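Local coordinates for protein bromoperoxidase A1 (Streptomyces aureofaciens, PDB 1A8Q) that acts as a non-heme haloperoxidase able to brominate, and may be a chlorinating enzyme in the biosynthesis of 7-chlorotetracycline, at residues G146-R151 with G191-V196; Q153-T158 with M185-E190; E160-A165 with I254-G259. One frame throughout, in Å; residues are numbered along the deposited sequence.

Contact 1: residues G146-R151 with G191-V196; sequences GVLTER and GGVRCV
Val-193, which faces Val-147 and Leu-148 across this helix pair, also lies on one face of the guanidinium group of its own neighbour, Arg-194: its CG2 sits 3.9 Å above that plane, displaced toward the rim. Around the same group, NH1 is salt-bridged to Glu-190 and NH2 to Asp-197, so the arginine is held by one acid before it and one after it in the sequence, both on helix 189-201. The other methyl of Val-193 does the work across the interface. With chi1 at -59°, CG1 stands anti to the carbonyl carbon and points at helix 137-162, where it meets two residues. Val-147 CG1 lies 3.7 Å from Val-193 CG1, the two side chains meeting at a slant. Leu-148 comes in roughly perpendicular, and its branch point CG is 3.8 Å from Val-193 CG1; its CB starts off to one side, and CG and CD2 come nearer. Lacking a side chain, Gly-192 presents bare backbone, and Val-147 CG1 stands 4.4 Å from Gly-192 CA. Everything that touches between the segments is aliphatic or main chain. Val-147, Val-193 and Gly-192 are buried, while Leu-148, at the margin, is exposed. The segment axes run nearly antiparallel, at 165°, and approach to 9.7 Å. Both helices belong to the largely helical insertion between strands 112-118 and 215-220, the cap of this alpha/beta hydrolase fold. Val-147 also touches Phe-154 and Trp-155 of its own helix; helix 189-201 meets the Trp-28 loop through Cys-195 and Val-196, and Gly-192 O accepts from Trp-28 NE1.

Contact 2: residues Q153-T158 with M185-E190; sequences QFWKDT and MAQTIE
The indole of Trp-155 reaches from helix 137-162 to two side chains, Met-185 and Gln-187, of the segment that leads into helix 189-201. Met-185 SD lies beside the five-membered ring, near its plane and 4.2 Å from Trp-155 CD1, a Met-aromatic contact made at the ring edge. On the benzo side, Gln-187 NE2 is 3.5 Å from Trp-155 CZ2; ring and amide planes are 57° apart, and the nitrogen approaches obliquely. Gln-187 gets there by being fully stretched: CG is anti to the backbone N (chi1 -179°) and the chain stays extended beyond it. A water accepts the indole N-H, with Trp-155 NE1 at 2.9 Å from its oxygen. In the next shell Phe-154 CD2 lies over one face of the indole, 3.7 Å above the plane and toward the rim. Thr-158 OG1 in turn sits above the centre of the Phe-154 ring and donates to Phe-154 O at 2.6 Å, on the face of that carbonyl opposite the Thr-158 N-H. Trp-28 meets Trp-155 edge to face, Val-147, Pro-29, Trp-181 and Ala-184 also touch it, and Thr-188 N-caps helix 189-201 through Gly-191 N. Chemically, then, a sulfur at its edge and an amide meet the indole across these segments, while the water takes its N-H but has only a weak link to Gln-187 O, which other acceptors may displace.

Contact 3: residues E160-A165 with I254-G259; sequences EGFFSA and IAMVPG
The closest pair of CA atoms is that of Phe-163 and Val-257, with Phe-163 CA and Val-257 CA 7.5 Å apart. Phe-163 stands where helix 137-162 stops. A Schellman motif ends it: Ala-165 N bonds to Glu-160 O at 2.9 Å, Ser-164 N to Gly-161 O, and Ser-164 takes the left-handed conformation, phi 48°. Facing it is an irregular loop that ends at Gly-259, the N-cap residue of helix 260-272. Two consecutive phenylalanines make the contact. Phe-163 and Val-257 pass alongside in opposite directions, with Phe-163 CD1 3.5 Å from Val-257 CG2. Met-256 lies at ring edges twice: its CB is 4.2 Å from Phe-163 CE1, and its terminal CE is 3.9 Å from Phe-162 CE1. The methionine chain bends at chi3 (-76°), bringing CE to the Phe-162 edge; the two side chains cross at about a right angle. The phenylalanines also pack on each other, Phe-162 CD1 sitting 3.9 Å above the centre of the Phe-163 ring. Phe-162 further meets catalytic His-252 edge to face, which puts it beside the triad, and Ser-164 OG is hydrogen-bonded to Asp-222 O, next to catalytic Asp-223. Helix 174-184 supplies Asn-176 and Phe-180 against Phe-163. Through Met-256 and Val-257, the phenylalanines join the end of the long cap helix to the histidine loop between strand 243-247 and helix 260-272.

Going from the N terminus, helix 137-162 supplies the first half of all three contacts in order: 146-151, 153-158 and 160-165. The chain then runs through helix 174-184 and returns at 185-190, closing the loop of contact 2; the very next residues, 191-196, close the wider loop of contact 1, which encloses that of contact 2. Those two contacts touch, Gly-192 CA lying against Gln-187 NE2, and together they tie helix 189-201 and the segment leading into it to the long helix. Contact 3 closes only at 254-259, after strands 215-220 and 243-247, so it crosses both others and ties the cap's long helix to the hydrolase core.

Contact 1: residues G146-R151 with G191-V196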
ATOM      1  N   GLY A 146      13.489  -3.196 -15.721  1.00 13.32           N
ATOM      2  CA  GLY A 146      14.506  -3.180 -14.660  1.00 12.34           C
ATOM      3  C   GLY A 146      14.443  -4.475 -13.897  1.00 10.85           C
ATOM      4  O   GLY A 146      15.530  -5.014 -13.547  1.00 11.82           O
ATOM      5  N   VAL A 147      13.240  -4.930 -13.525  1.00  9.05           N
ATOM      6  CA  VAL A 147      13.126  -6.173 -12.755  1.00 10.24           C
ATOM      7  C   VAL A 147      13.670  -7.350 -13.571  1.00 10.68           C
ATOM      8  O   VAL A 147      14.301  -8.258 -13.029  1.00 11.20           O
ATOM      9  CB  VAL A 147      11.657  -6.444 -12.395  1.00 11.50           C
ATOM     10  CG1 VAL A 147      11.440  -7.808 -11.764  1.00 11.87           C
ATOM     11  CG2 VAL A 147      11.143  -5.318 -11.473  1.00 12.03           C
ATOM     12  N   LEU A 148      13.376  -7.356 -14.878  1.00  7.81           N
ATOM     13  CA  LEU A 148      13.850  -8.488 -15.702  1.00 10.61           C
ATOM     14  C   LEU A 148      15.303  -8.417 -16.064  1.00  9.99           C
ATOM     15  O   LEU A 148      15.868  -9.514 -16.379  1.00 11.42           O
ATOM     16  CB  LEU A 148      13.007  -8.548 -17.001  1.00 12.02           C
ATOM     17  CG  LEU A 148      11.559  -8.994 -16.723  1.00 14.07           C
ATOM     18  CD1 LEU A 148      10.704  -8.772 -17.962  1.00 16.64           C
ATOM     19  CD2 LEU A 148      11.461 -10.430 -16.238  1.00 18.27           C
ATOM     20  N   THR A 149      15.944  -7.276 -16.054  1.00 10.15           N
ATOM     21  CA  THR A 149      17.359  -7.163 -16.401  1.00 11.32           C
ATOM     22  C   THR A 149      18.243  -7.642 -15.259  1.00 10.60           C
ATOM     23  O   THR A 149      19.092  -8.525 -15.462  1.00 11.63           O
ATOM     24  CB  THR A 149      17.702  -5.706 -16.716  1.00 13.66           C
ATOM     25  OG1 THR A 149      16.956  -5.327 -17.894  1.00 16.16           O
ATOM     26  CG2 THR A 149      19.185  -5.505 -16.975  1.00 14.97           C
ATOM     27  N   GLU A 150      18.002  -7.098 -14.083  1.00  8.52           N
ATOM     28  CA  GLU A 150      18.801  -7.568 -12.899  1.00  6.72           C
ATOM     29  C   GLU A 150      18.039  -6.979 -11.691  1.00  6.92           C
ATOM     30  O   GLU A 150      18.289  -5.824 -11.330  1.00  9.57           O
ATOM     31  CB  GLU A 150      20.224  -7.083 -12.986  1.00  8.06           C
ATOM     32  CG  GLU A 150      21.181  -8.013 -12.182  1.00  8.50           C
ATOM     33  CD  GLU A 150      20.895  -7.922 -10.676  1.00  9.12           C
ATOM     34  OE1 GLU A 150      21.438  -7.013 -10.064  1.00  8.56           O
ATOM     35  OE2 GLU A 150      20.106  -8.742 -10.179  1.00 10.94           O
ATOM     36  N   ARG A 151      17.140  -7.764 -11.138  1.00  7.42           N
ATOM     37  CA  ARG A 151      16.290  -7.215 -10.044  1.00  7.27           C
ATOM     38  C   ARG A 151      17.027  -6.711  -8.826  1.00  8.31           C
ATOM     39  O   ARG A 151      16.521  -5.793  -8.178  1.00  7.65           O
ATOM     40  CB  ARG A 151      15.265  -8.310  -9.708  1.00  8.71           C
ATOM     41  CG  ARG A 151      15.778  -9.570  -9.025  1.00 11.25           C
ATOM     42  CD  ARG A 151      14.719 -10.658  -8.792  1.00 15.41           C
ATOM     43  NE  ARG A 151      15.359 -11.871  -8.224  1.00 18.12           N
ATOM     44  CZ  ARG A 151      15.339 -12.273  -6.958  1.00 22.62           C
ATOM     45  NH1 ARG A 151      14.652 -11.622  -6.022  1.00 22.05           N
ATOM     46  NH2 ARG A 151      15.978 -13.373  -6.523  1.00 21.96           N
ATOM     47  N   GLY A 191       5.882 -11.756  -9.532  1.00  8.57           N
ATOM     48  CA  GLY A 191       5.074 -10.731  -8.813  1.00  9.11           C
ATOM     49  C   GLY A 191       5.671  -9.350  -9.052  1.00  9.29           C
ATOM     50  O   GLY A 191       4.941  -8.331  -9.153  1.00 11.38           O
ATOM     51  N   GLY A 192       6.989  -9.258  -9.148  1.00  7.23           N
ATOM     52  CA  GLY A 192       7.694  -8.023  -9.445  1.00  8.21           C
ATOM     53  C   GLY A 192       7.145  -7.375 -10.721  1.00 10.88           C
ATOM     54  O   GLY A 192       6.678  -6.223 -10.728  1.00 11.40           O
ATOM     55  N   VAL A 193       7.128  -8.150 -11.801  1.00  8.92           N
ATOM     56  CA  VAL A 193       6.630  -7.592 -13.080  1.00 10.36           C
ATOM     57  C   VAL A 193       5.129  -7.553 -13.219  1.00  9.72           C
ATOM     58  O   VAL A 193       4.585  -6.514 -13.658  1.00 11.91           O
ATOM     59  CB  VAL A 193       7.205  -8.436 -14.262  1.00 13.61           C
ATOM     60  CG1 VAL A 193       8.733  -8.410 -14.223  1.00 15.20           C
ATOM     61  CG2 VAL A 193       6.691  -9.846 -14.265  1.00 18.00           C
ATOM     62  N   ARG A 194       4.337  -8.528 -12.778  1.00  8.64           N
ATOM     63  CA  ARG A 194       2.904  -8.524 -12.994  1.00  9.65           C
ATOM     64  C   ARG A 194       2.226  -7.448 -12.137  1.00  9.68           C
ATOM     65  O   ARG A 194       1.181  -6.920 -12.557  1.00  8.92           O
ATOM     66  CB  ARG A 194       2.235  -9.846 -12.600  1.00 13.37           C
ATOM     67  CG  ARG A 194       2.574 -11.020 -13.510  1.00 17.09           C
ATOM     68  CD  ARG A 194       1.594 -11.019 -14.707  1.00 21.74           C
ATOM     69  NE  ARG A 194       1.978  -9.937 -15.611  1.00 25.92           N
ATOM     70  CZ  ARG A 194       2.984 -10.037 -16.477  1.00 29.85           C
ATOM     71  NH1 ARG A 194       3.666 -11.179 -16.515  1.00 31.50           N
ATOM     72  NH2 ARG A 194       3.319  -9.038 -17.303  1.00 31.35           N
ATOM     73  N   CYS A 195       2.821  -7.179 -10.956  1.00  9.55           N
ATOM     74  CA  CYS A 195       2.183  -6.095 -10.172  1.00  9.74           C
ATOM     75  C   CYS A 195       2.299  -4.768 -10.903  1.00  9.25           C
ATOM     76  O   CYS A 195       1.377  -3.925 -10.709  1.00 10.71           O
ATOM     77  CB  CYS A 195       2.909  -5.946  -8.819  1.00 10.26           C
ATOM     78  SG  CYS A 195       2.334  -7.234  -7.661  1.00 11.87           S
ATOM     79  N   VAL A 196       3.336  -4.492 -11.672  1.00  9.45           N
ATOM     80  CA  VAL A 196       3.440  -3.246 -12.417  1.00 11.31           C
ATOM     81  C   VAL A 196       2.264  -3.099 -13.387  1.00 11.01           C
ATOM     82  O   VAL A 196       1.628  -2.034 -13.454  1.00 10.39           O
ATOM     83  CB  VAL A 196       4.755  -3.157 -13.207  1.00 11.30           C
ATOM     84  CG1 VAL A 196       4.846  -1.823 -13.948  1.00 13.44           C
ATOM     85  CG2 VAL A 196       5.908  -3.267 -12.195  1.00 13.99           C
TER

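Contact 2: residues Q153-T158 with M185-E190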
ATOM      1  N   GLN A 153      20.090  -5.218  -8.367  1.00  6.59           N
ATOM      2  CA  GLN A 153      20.573  -3.871  -8.595  1.00  7.90           C
ATOM      3  C   GLN A 153      19.368  -2.932  -8.802  1.00  8.12           C
ATOM      4  O   GLN A 153      19.437  -1.797  -8.361  1.00  8.85           O
ATOM      5  CB  GLN A 153      21.415  -3.766  -9.898  1.00  9.57           C
ATOM      6  CG  GLN A 153      22.085  -2.412 -10.071  1.00 12.27           C
ATOM      7  CD  GLN A 153      22.993  -2.033  -8.922  1.00 14.10           C
ATOM      8  OE1 GLN A 153      23.761  -2.864  -8.414  1.00 13.71           O
ATOM      9  NE2 GLN A 153      22.964  -0.774  -8.475  1.00 14.58           N
ATOM     10  N   PHE A 154      18.335  -3.442  -9.467  1.00  7.92           N
ATOM     11  CA  PHE A 154      17.164  -2.569  -9.731  1.00  9.65           C
ATOM     12  C   PHE A 154      16.532  -2.074  -8.437  1.00  9.37           C
ATOM     13  O   PHE A 154      16.076  -0.910  -8.361  1.00 10.32           O
ATOM     14  CB  PHE A 154      16.129  -3.314 -10.577  1.00  9.68           C
ATOM     15  CG  PHE A 154      14.912  -2.438 -10.889  1.00 11.98           C
ATOM     16  CD1 PHE A 154      15.051  -1.366 -11.726  1.00 13.87           C
ATOM     17  CD2 PHE A 154      13.686  -2.811 -10.348  1.00 13.78           C
ATOM     18  CE1 PHE A 154      13.903  -0.591 -12.042  1.00 14.94           C
ATOM     19  CE2 PHE A 154      12.551  -2.045 -10.670  1.00 14.97           C
ATOM     20  CZ  PHE A 154      12.712  -0.974 -11.513  1.00 13.96           C
ATOM     21  N   TRP A 155      16.483  -2.916  -7.406  1.00  7.77           N
ATOM     22  CA  TRP A 155      15.886  -2.419  -6.126  1.00  9.40           C
ATOM     23  C   TRP A 155      16.786  -1.373  -5.523  1.00  9.67           C
ATOM     24  O   TRP A 155      16.295  -0.408  -4.896  1.00 10.26           O
ATOM     25  CB  TRP A 155      15.646  -3.609  -5.195  1.00  8.65           C
ATOM     26  CG  TRP A 155      14.736  -4.639  -5.779  1.00  9.47           C
ATOM     27  CD1 TRP A 155      14.905  -5.996  -5.692  1.00  9.10           C
ATOM     28  CD2 TRP A 155      13.464  -4.435  -6.424  1.00 10.20           C
ATOM     29  NE1 TRP A 155      13.880  -6.626  -6.329  1.00 10.67           N
ATOM     30  CE2 TRP A 155      12.975  -5.692  -6.777  1.00 11.18           C
ATOM     31  CE3 TRP A 155      12.723  -3.277  -6.736  1.00 11.56           C
ATOM     32  CZ2 TRP A 155      11.747  -5.875  -7.426  1.00 11.59           C
ATOM     33  CZ3 TRP A 155      11.488  -3.460  -7.369  1.00 12.72           C
ATOM     34  CH2 TRP A 155      11.041  -4.744  -7.714  1.00 12.08           C
ATOM     35  N   LYS A 156      18.121  -1.555  -5.573  1.00  8.75           N
ATOM     36  CA  LYS A 156      19.023  -0.533  -5.048  1.00 11.17           C
ATOM     37  C   LYS A 156      18.824   0.794  -5.780  1.00 11.47           C
ATOM     38  O   LYS A 156      18.747   1.856  -5.122  1.00 12.54           O
ATOM     39  CB  LYS A 156      20.484  -0.975  -5.212  1.00 11.50           C
ATOM     40  CG  LYS A 156      20.657  -2.314  -4.457  1.00 15.75           C
ATOM     41  CD  LYS A 156      21.948  -3.042  -4.709  1.00 19.78           C
ATOM     42  CE  LYS A 156      23.168  -2.180  -4.920  1.00 24.24           C
ATOM     43  NZ  LYS A 156      23.550  -1.471  -3.651  1.00 28.86           N
ATOM     44  N   ASP A 157      18.672   0.743  -7.119  1.00 10.75           N
ATOM     45  CA  ASP A 157      18.487   1.991  -7.849  1.00 11.82           C
ATOM     46  C   ASP A 157      17.105   2.612  -7.601  1.00 11.24           C
ATOM     47  O   ASP A 157      17.006   3.844  -7.522  1.00 13.63           O
ATOM     48  CB  ASP A 157      18.630   1.720  -9.354  1.00 14.68           C
ATOM     49  CG  ASP A 157      20.036   1.275  -9.748  1.00 17.07           C
ATOM     50  OD1 ASP A 157      21.006   1.501  -9.037  1.00 18.28           O
ATOM     51  OD2 ASP A 157      20.158   0.698 -10.844  1.00 20.74           O
ATOM     52  N   THR A 158      16.093   1.795  -7.480  1.00  9.56           N
ATOM     53  CA  THR A 158      14.722   2.263  -7.256  1.00 11.18           C
ATOM     54  C   THR A 158      14.536   2.881  -5.880  1.00 10.59           C
ATOM     55  O   THR A 158      13.664   3.768  -5.762  1.00 10.79           O
ATOM     56  CB  THR A 158      13.787   1.056  -7.421  1.00 12.67           C
ATOM     57  OG1 THR A 158      13.969   0.629  -8.799  1.00 12.71           O
ATOM     58  CG2 THR A 158      12.319   1.419  -7.218  1.00 14.22           C
ATOM     59  N   MET A 185      13.923  -8.513  -1.973  1.00  6.72           N
ATOM     60  CA  MET A 185      14.545  -9.774  -2.425  1.00  7.90           C
ATOM     61  C   MET A 185      13.643 -10.924  -2.100  1.00  8.85           C
ATOM     62  O   MET A 185      13.820 -12.040  -2.633  1.00 11.43           O
ATOM     63  CB  MET A 185      15.930  -9.929  -1.762  1.00 10.50           C
ATOM     64  CG  MET A 185      16.929  -8.922  -2.354  1.00 12.91           C
ATOM     65  SD  MET A 185      17.222  -9.197  -4.133  1.00 16.00           S
ATOM     66  CE  MET A 185      18.093 -10.764  -3.967  1.00 19.39           C
ATOM     67  N   ALA A 186      12.607 -10.789  -1.259  1.00  6.58           N
ATOM     68  CA  ALA A 186      11.703 -11.872  -0.956  1.00  6.89           C
ATOM     69  C   ALA A 186      10.531 -11.915  -1.941  1.00  8.04           C
ATOM     70  O   ALA A 186       9.732 -12.860  -1.815  1.00  9.94           O
ATOM     71  CB  ALA A 186      11.117 -11.720   0.458  1.00  8.46           C
ATOM     72  N   GLN A 187      10.466 -10.963  -2.869  1.00  8.30           N
ATOM     73  CA  GLN A 187       9.318 -11.029  -3.800  1.00  6.58           C
ATOM     74  C   GLN A 187       9.639 -11.938  -5.011  1.00  8.43           C
ATOM     75  O   GLN A 187      10.758 -11.834  -5.507  1.00  8.35           O
ATOM     76  CB  GLN A 187       9.101  -9.615  -4.294  1.00  6.82           C
ATOM     77  CG  GLN A 187       7.911  -9.456  -5.264  1.00  8.33           C
ATOM     78  CD  GLN A 187       7.898  -8.101  -5.931  1.00  7.99           C
ATOM     79  OE1 GLN A 187       6.866  -7.340  -5.898  1.00 11.30           O
ATOM     80  NE2 GLN A 187       8.955  -7.738  -6.595  1.00  8.28           N
ATOM     81  N   THR A 188       8.632 -12.655  -5.493  1.00  7.35           N
ATOM     82  CA  THR A 188       8.927 -13.458  -6.703  1.00  7.94           C
ATOM     83  C   THR A 188       9.205 -12.527  -7.856  1.00  9.15           C
ATOM     84  O   THR A 188       8.697 -11.397  -7.987  1.00  8.87           O
ATOM     85  CB  THR A 188       7.762 -14.369  -7.096  1.00  8.80           C
ATOM     86  OG1 THR A 188       6.641 -13.510  -7.389  1.00  9.70           O
ATOM     87  CG2 THR A 188       7.408 -15.319  -5.965  1.00  8.15           C
ATOM     88  N   ILE A 189       9.950 -13.021  -8.880  1.00  8.01           N
ATOM     89  CA  ILE A 189      10.211 -12.146 -10.034  1.00  8.92           C
ATOM     90  C   ILE A 189       8.928 -11.918 -10.837  1.00  8.23           C
ATOM     91  O   ILE A 189       8.735 -10.788 -11.291  1.00  8.51           O
ATOM     92  CB  ILE A 189      11.310 -12.753 -10.954  1.00  8.43           C
ATOM     93  CG1 ILE A 189      11.771 -11.679 -11.948  1.00  9.50           C
ATOM     94  CG2 ILE A 189      10.783 -14.049 -11.565  1.00 10.01           C
ATOM     95  CD1 ILE A 189      13.028 -12.095 -12.744  1.00 13.54           C
ATOM     96  N   GLU A 190       8.003 -12.870 -10.831  1.00  8.67           N
ATOM     97  CA  GLU A 190       6.752 -12.733 -11.590  1.00  9.11           C
ATOM     98  C   GLU A 190       5.860 -11.730 -10.860  1.00  9.09           C
ATOM     99  O   GLU A 190       5.206 -10.927 -11.525  1.00 10.07           O
ATOM    100  CB  GLU A 190       6.078 -14.092 -11.698  1.00  8.91           C
ATOM    101  CG  GLU A 190       4.782 -14.093 -12.530  1.00  8.31           C
ATOM    102  CD  GLU A 190       4.927 -13.699 -13.964  1.00 10.90           C
ATOM    103  OE1 GLU A 190       6.020 -13.349 -14.473  1.00 10.73           O
ATOM    104  OE2 GLU A 190       3.852 -13.631 -14.632  1.00 11.49           O
TER
HETATM  105  O   HOH W   1      13.080  -9.359  -6.048  1.00 14.87           O

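Contact 3: residues E160-A165 with I254-G259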
ATOM      1  N   GLU A 160      16.243   5.056  -4.428  1.00 10.97           N
ATOM      2  CA  GLU A 160      16.508   6.485  -4.503  1.00 13.80           C
ATOM      3  C   GLU A 160      15.232   7.282  -4.812  1.00 13.56           C
ATOM      4  O   GLU A 160      14.916   8.195  -4.063  1.00 14.49           O
ATOM      5  CB  GLU A 160      17.545   6.816  -5.583  1.00 17.63           C
ATOM      6  CG  GLU A 160      18.886   6.113  -5.353  1.00 22.97           C
ATOM      7  CD  GLU A 160      19.581   6.610  -4.088  1.00 26.78           C
ATOM      8  OE1 GLU A 160      19.548   7.825  -3.800  1.00 29.19           O
ATOM      9  OE2 GLU A 160      20.182   5.787  -3.362  1.00 28.90           O
ATOM     10  N   GLY A 161      14.507   6.867  -5.839  1.00 13.02           N
ATOM     11  CA  GLY A 161      13.250   7.561  -6.155  1.00 12.47           C
ATOM     12  C   GLY A 161      12.182   7.303  -5.099  1.00 11.44           C
ATOM     13  O   GLY A 161      11.337   8.173  -4.820  1.00 10.61           O
ATOM     14  N   PHE A 162      12.120   6.072  -4.577  1.00  9.11           N
ATOM     15  CA  PHE A 162      11.061   5.708  -3.640  1.00  8.42           C
ATOM     16  C   PHE A 162      11.093   6.639  -2.424  1.00  9.47           C
ATOM     17  O   PHE A 162      10.051   7.010  -1.892  1.00  9.64           O
ATOM     18  CB  PHE A 162      11.296   4.259  -3.212  1.00 10.25           C
ATOM     19  CG  PHE A 162      10.166   3.579  -2.504  1.00 12.47           C
ATOM     20  CD1 PHE A 162      10.072   3.653  -1.128  1.00 15.79           C
ATOM     21  CD2 PHE A 162       9.274   2.810  -3.234  1.00 15.18           C
ATOM     22  CE1 PHE A 162       9.031   2.991  -0.464  1.00 17.10           C
ATOM     23  CE2 PHE A 162       8.268   2.119  -2.577  1.00 13.72           C
ATOM     24  CZ  PHE A 162       8.174   2.250  -1.212  1.00 15.25           C
ATOM     25  N   PHE A 163      12.280   7.008  -1.961  1.00  9.05           N
ATOM     26  CA  PHE A 163      12.423   7.843  -0.769  1.00  8.62           C
ATOM     27  C   PHE A 163      12.788   9.275  -1.108  1.00  8.61           C
ATOM     28  O   PHE A 163      13.051  10.050  -0.169  1.00  9.44           O
ATOM     29  CB  PHE A 163      13.584   7.290   0.113  1.00  9.61           C
ATOM     30  CG  PHE A 163      13.286   5.954   0.723  1.00 10.78           C
ATOM     31  CD1 PHE A 163      12.270   5.756   1.619  1.00 11.67           C
ATOM     32  CD2 PHE A 163      14.060   4.839   0.349  1.00 12.66           C
ATOM     33  CE1 PHE A 163      11.975   4.527   2.182  1.00 14.81           C
ATOM     34  CE2 PHE A 163      13.786   3.603   0.912  1.00 13.19           C
ATOM     35  CZ  PHE A 163      12.760   3.434   1.820  1.00 14.03           C
ATOM     36  N   SER A 164      12.744   9.679  -2.381  1.00  9.48           N
ATOM     37  CA  SER A 164      13.163  11.023  -2.784  1.00 11.13           C
ATOM     38  C   SER A 164      14.506  11.351  -2.168  1.00 12.63           C
ATOM     39  O   SER A 164      14.811  12.463  -1.705  1.00 10.84           O
ATOM     40  CB  SER A 164      12.139  12.111  -2.356  1.00 11.24           C
ATOM     41  OG  SER A 164      10.937  11.848  -3.060  1.00 12.26           O
ATOM     42  N   ALA A 165      15.453  10.396  -2.297  1.00 11.49           N
ATOM     43  CA  ALA A 165      16.744  10.553  -1.635  1.00 12.52           C
ATOM     44  C   ALA A 165      17.692  11.436  -2.425  1.00 14.99           C
ATOM     45  O   ALA A 165      18.863  11.632  -2.052  1.00 17.23           O
ATOM     46  CB  ALA A 165      17.321   9.141  -1.436  1.00 15.18           C
ATOM     47  N   ILE A 254       6.814   7.602   3.171  1.00  8.98           N
ATOM     48  CA  ILE A 254       6.472   8.265   4.438  1.00  9.52           C
ATOM     49  C   ILE A 254       6.463   7.358   5.639  1.00  9.68           C
ATOM     50  O   ILE A 254       6.976   7.770   6.715  1.00 11.89           O
ATOM     51  CB  ILE A 254       5.073   8.922   4.266  1.00 10.51           C
ATOM     52  CG1 ILE A 254       5.143  10.174   3.383  1.00 11.02           C
ATOM     53  CG2 ILE A 254       4.450   9.261   5.610  1.00 10.60           C
ATOM     54  CD1 ILE A 254       3.752  10.498   2.817  1.00 11.86           C
ATOM     55  N   ALA A 255       5.992   6.102   5.559  1.00 10.05           N
ATOM     56  CA  ALA A 255       5.864   5.267   6.743  1.00  9.96           C
ATOM     57  C   ALA A 255       7.219   4.810   7.298  1.00 11.32           C
ATOM     58  O   ALA A 255       7.251   4.371   8.457  1.00 11.01           O
ATOM     59  CB  ALA A 255       5.053   4.012   6.411  1.00 12.28           C
ATOM     60  N   MET A 256       8.278   4.858   6.484  1.00 10.60           N
ATOM     61  CA  MET A 256       9.584   4.366   6.910  1.00 10.43           C
ATOM     62  C   MET A 256      10.642   5.421   7.120  1.00 11.90           C
ATOM     63  O   MET A 256      11.712   5.147   7.687  1.00 11.07           O
ATOM     64  CB  MET A 256      10.087   3.388   5.786  1.00 13.63           C
ATOM     65  CG  MET A 256       9.367   2.058   5.884  1.00 17.48           C
ATOM     66  SD  MET A 256       9.621   1.118   4.313  1.00 21.08           S
ATOM     67  CE  MET A 256       8.509   2.004   3.264  1.00 21.89           C
ATOM     68  N   VAL A 257      10.423   6.663   6.663  1.00 10.24           N
ATOM     69  CA  VAL A 257      11.490   7.679   6.711  1.00 11.03           C
ATOM     70  C   VAL A 257      11.428   8.450   8.030  1.00 11.71           C
ATOM     71  O   VAL A 257      10.355   8.881   8.452  1.00 12.51           O
ATOM     72  CB  VAL A 257      11.294   8.686   5.560  1.00 11.34           C
ATOM     73  CG1 VAL A 257      12.264   9.866   5.698  1.00 13.69           C
ATOM     74  CG2 VAL A 257      11.538   8.064   4.182  1.00 13.08           C
ATOM     75  N   PRO A 258      12.539   8.625   8.713  1.00 11.45           N
ATOM     76  CA  PRO A 258      12.553   9.374   9.975  1.00 10.59           C
ATOM     77  C   PRO A 258      11.864  10.731   9.814  1.00 11.73           C
ATOM     78  O   PRO A 258      12.114  11.414   8.827  1.00 12.09           O
ATOM     79  CB  PRO A 258      14.046   9.614  10.226  1.00 11.59           C
ATOM     80  CG  PRO A 258      14.696   8.405   9.610  1.00 10.92           C
ATOM     81  CD  PRO A 258      13.903   8.164   8.343  1.00 10.85           C
ATOM     82  N   GLY A 259      11.121  11.128  10.812  1.00 14.09           N
ATOM     83  CA  GLY A 259      10.432  12.433  10.818  1.00 15.56           C
ATOM     84  C   GLY A 259       9.036  12.310  10.228  1.00 15.20           C
ATOM     85  O   GLY A 259       7.984  12.508  10.880  1.00 16.22           O
TER